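Local coordinates for protein DNA photolyase (Agrobacterium tumefaciens, PDB 4U63) that probably repairs cyclobutane pyrimidine dimers in ultraviolet-damaged DNA with light energy, using a flavin cofactor and a methenyltetrahydrofolate antenna, at residues 23-28 and 111-116. Residues are numbered along the deposited sequence; the frame is centred on the assembly and turned at random.
With SO4 (sulfate ion), chain L.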
ATOM      1  N   LYS A  23      42.906   5.749   5.240  1.00 36.56           N
ATOM      2  CA  LYS A  23      41.553   5.291   5.540  1.00 39.54           C
ATOM      3  C   LYS A  23      40.528   5.841   4.588  1.00 33.92           C
ATOM      4  O   LYS A  23      40.735   6.866   3.942  1.00 33.44           O
ATOM      5  CB  LYS A  23      41.170   5.631   6.985  1.00 46.52           C
ATOM      6  CG  LYS A  23      42.057   4.959   8.024  1.00 54.74           C
ATOM      7  CD  LYS A  23      42.198   3.453   7.778  1.00 61.96           C
ATOM      8  CE  LYS A  23      42.967   2.765   8.885  1.00 65.21           C
ATOM      9  NZ  LYS A  23      44.380   3.232   8.957  1.00 58.67           N
ATOM     10  N   THR A  24      39.415   5.126   4.518  1.00 35.39           N
ATOM     11  CA  THR A  24      38.320   5.454   3.646  1.00 32.02           C
ATOM     12  C   THR A  24      37.288   6.207   4.476  1.00 31.25           C
ATOM     13  O   THR A  24      36.996   5.820   5.607  1.00 31.84           O
ATOM     14  CB  THR A  24      37.730   4.169   3.050  1.00 31.99           C
ATOM     15  OG1 THR A  24      38.748   3.493   2.289  1.00 36.63           O
ATOM     16  CG2 THR A  24      36.537   4.461   2.153  1.00 25.94           C
ATOM     17  N   ALA A  25      36.745   7.282   3.916  1.00 30.10           N
ATOM     18  CA  ALA A  25      35.705   8.049   4.599  1.00 30.28           C
ATOM     19  C   ALA A  25      34.435   7.203   4.783  1.00 27.21           C
ATOM     20  O   ALA A  25      34.192   6.263   4.019  1.00 28.21           O
ATOM     21  CB  ALA A  25      35.373   9.313   3.820  1.00 28.99           C
ATOM     22  N   PRO A  26      33.621   7.528   5.801  1.00 27.36           N
ATOM     23  CA  PRO A  26      32.326   6.868   5.898  1.00 27.30           C
ATOM     24  C   PRO A  26      31.355   7.216   4.769  1.00 25.20           C
ATOM     25  O   PRO A  26      31.589   8.150   3.966  1.00 26.33           O
ATOM     26  CB  PRO A  26      31.764   7.375   7.238  1.00 27.89           C
ATOM     27  CG  PRO A  26      32.956   7.812   8.013  1.00 28.30           C
ATOM     28  CD  PRO A  26      33.910   8.350   6.995  1.00 28.62           C
ATOM     29  N   VAL A  27      30.275   6.451   4.735  1.00 25.39           N
ATOM     30  CA  VAL A  27      29.163   6.659   3.818  1.00 25.11           C
ATOM     31  C   VAL A  27      27.861   6.532   4.612  1.00 24.73           C
ATOM     32  O   VAL A  27      27.683   5.581   5.397  1.00 24.20           O
ATOM     33  CB  VAL A  27      29.200   5.660   2.628  1.00 25.86           C
ATOM     34  CG1 VAL A  27      29.405   4.220   3.100  1.00 27.39           C
ATOM     35  CG2 VAL A  27      27.933   5.770   1.780  1.00 25.11           C
ATOM     36  N   ILE A  28      26.961   7.490   4.409  1.00 23.44           N
ATOM     37  CA  ILE A  28      25.656   7.474   5.046  1.00 23.66           C
ATOM     38  C   ILE A  28      24.630   6.837   4.116  1.00 22.45           C
ATOM     39  O   ILE A  28      24.552   7.187   2.937  1.00 22.20           O
ATOM     40  CB  ILE A  28      25.207   8.902   5.421  1.00 25.61           C
ATOM     41  CG1 ILE A  28      26.160   9.472   6.485  1.00 28.11           C
ATOM     42  CG2 ILE A  28      23.770   8.915   5.928  1.00 27.77           C
ATOM     43  CD1 ILE A  28      26.137  10.968   6.582  1.00 29.19           C
ATOM     44  N   GLY A 111      32.561  12.462   9.267  1.00 32.81           N
ATOM     45  CA  GLY A 111      33.495  12.723   8.171  1.00 33.30           C
ATOM     46  C   GLY A 111      33.104  12.034   6.867  1.00 30.00           C
ATOM     47  O   GLY A 111      33.933  11.922   5.958  1.00 29.91           O
ATOM     48  N   ALA A 112      31.848  11.577   6.768  1.00 28.47           N
ATOM     49  CA  ALA A 112      31.349  10.896   5.570  1.00 28.73           C
ATOM     50  C   ALA A 112      31.502  11.785   4.347  1.00 28.32           C
ATOM     51  O   ALA A 112      31.328  12.998   4.436  1.00 29.36           O
ATOM     52  CB  ALA A 112      29.887  10.505   5.743  1.00 29.12           C
ATOM     53  N   ASP A 113      31.845  11.188   3.212  1.00 27.46           N
ATOM     54  CA  ASP A 113      31.963  11.948   1.964  1.00 28.64           C
ATOM     55  C   ASP A 113      30.819  11.654   0.989  1.00 26.69           C
ATOM     56  O   ASP A 113      30.758  12.248  -0.080  1.00 28.63           O
ATOM     57  CB  ASP A 113      33.329  11.708   1.296  1.00 29.86           C
ATOM     58  CG  ASP A 113      33.505  10.292   0.772  1.00 31.37           C
ATOM     59  OD1 ASP A 113      32.557   9.475   0.868  1.00 28.88           O
ATOM     60  OD2 ASP A 113      34.615  10.004   0.261  1.00 33.22           O
ATOM     61  N   THR A 114      29.920  10.739   1.368  1.00 25.40           N
ATOM     62  CA  THR A 114      28.857  10.285   0.490  1.00 25.21           C
ATOM     63  C   THR A 114      27.570  10.031   1.262  1.00 25.33           C
ATOM     64  O   THR A 114      27.595   9.529   2.396  1.00 26.04           O
ATOM     65  CB  THR A 114      29.282   8.985  -0.254  1.00 25.97           C
ATOM     66  OG1 THR A 114      30.486   9.224  -0.988  1.00 26.76           O
ATOM     67  CG2 THR A 114      28.201   8.485  -1.223  1.00 25.89           C
ATOM     68  N   VAL A 115      26.450  10.389   0.637  1.00 23.50           N
ATOM     69  CA  VAL A 115      25.135   9.996   1.103  1.00 23.54           C
ATOM     70  C   VAL A 115      24.483   9.232  -0.035  1.00 23.69           C
ATOM     71  O   VAL A 115      24.484   9.696  -1.171  1.00 23.45           O
ATOM     72  CB  VAL A 115      24.234  11.189   1.468  1.00 25.84           C
ATOM     73  CG1 VAL A 115      22.889  10.686   1.989  1.00 26.54           C
ATOM     74  CG2 VAL A 115      24.908  12.084   2.502  1.00 27.53           C
ATOM     75  N   VAL A 116      23.938   8.058   0.280  1.00 21.86           N
ATOM     76  CA  VAL A 116      23.169   7.295  -0.680  1.00 22.48           C
ATOM     77  C   VAL A 116      21.752   7.046  -0.184  1.00 21.69           C
ATOM     78  O   VAL A 116      21.491   6.993   1.028  1.00 22.19           O
ATOM     79  CB  VAL A 116      23.832   5.940  -1.023  1.00 23.82           C
ATOM     80  CG1 VAL A 116      25.192   6.169  -1.669  1.00 24.24           C
ATOM     81  CG2 VAL A 116      23.955   5.048   0.213  1.00 23.52           C
TER
HETATM   82  S   SO4 L1011      37.824  -0.110   3.492  0.50 44.33           S
HETATM   83  O1  SO4 L1011      38.751  -1.261   3.399  0.50 47.36           O
HETATM   84  O2  SO4 L1011      38.325   0.826   4.507  0.50 46.63           O
HETATM   85  O3  SO4 L1011      37.741   0.576   2.182  0.50 41.83           O
HETATM   86  O4  SO4 L1011      36.501  -0.594   3.911  0.50 40.80           O
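Ile-28 lies between two backbone bonds to the 111-116 segment, its N giving to Thr-114 O at 2.9 Å and its O receiving Val-116 N at 2.9 Å, both nearly straight at hydrogen (171°), which sets Ile-28 beside Val-115 in parallel register. Two residues earlier, at Pro-26, the carbonyl O accepts Asp-113 N over 3.1 Å in a more bent bond, and the CA-H of Ala-112 leans on the same oxygen. This parallel pairing lies in the middle of the five-stranded sheet of the N-terminal alpha/beta domain of photolyases, a Rossmann-like fold, where strands 27-31 and 114-118 are neighbours in the order 3-2-1-4-5, and helix 99-110 leads into the second of them. On the face toward that helix, Ile-28 turns CG1 beside its own backbone N (chi1 -65°), and CG1 and CD1 both rest on Ala-112 CB, CD1 at 3.9 Å, while Leu-103, Leu-106 and Ile-107 cover the same side chain. Val-27 and Thr-114 run side by side on the opposite face, under helix 41-49, with Val-27 CG2 4.0 Å from Thr-114 CB. Here Thr-114 OG1 donates to Asp-113 OD1 from above the carboxylate plane, and His-49 NE2 holds that same oxygen. The other carboxylate oxygen, Asp-113 OD2, comes within 3.7 Å of Ala-25 CB.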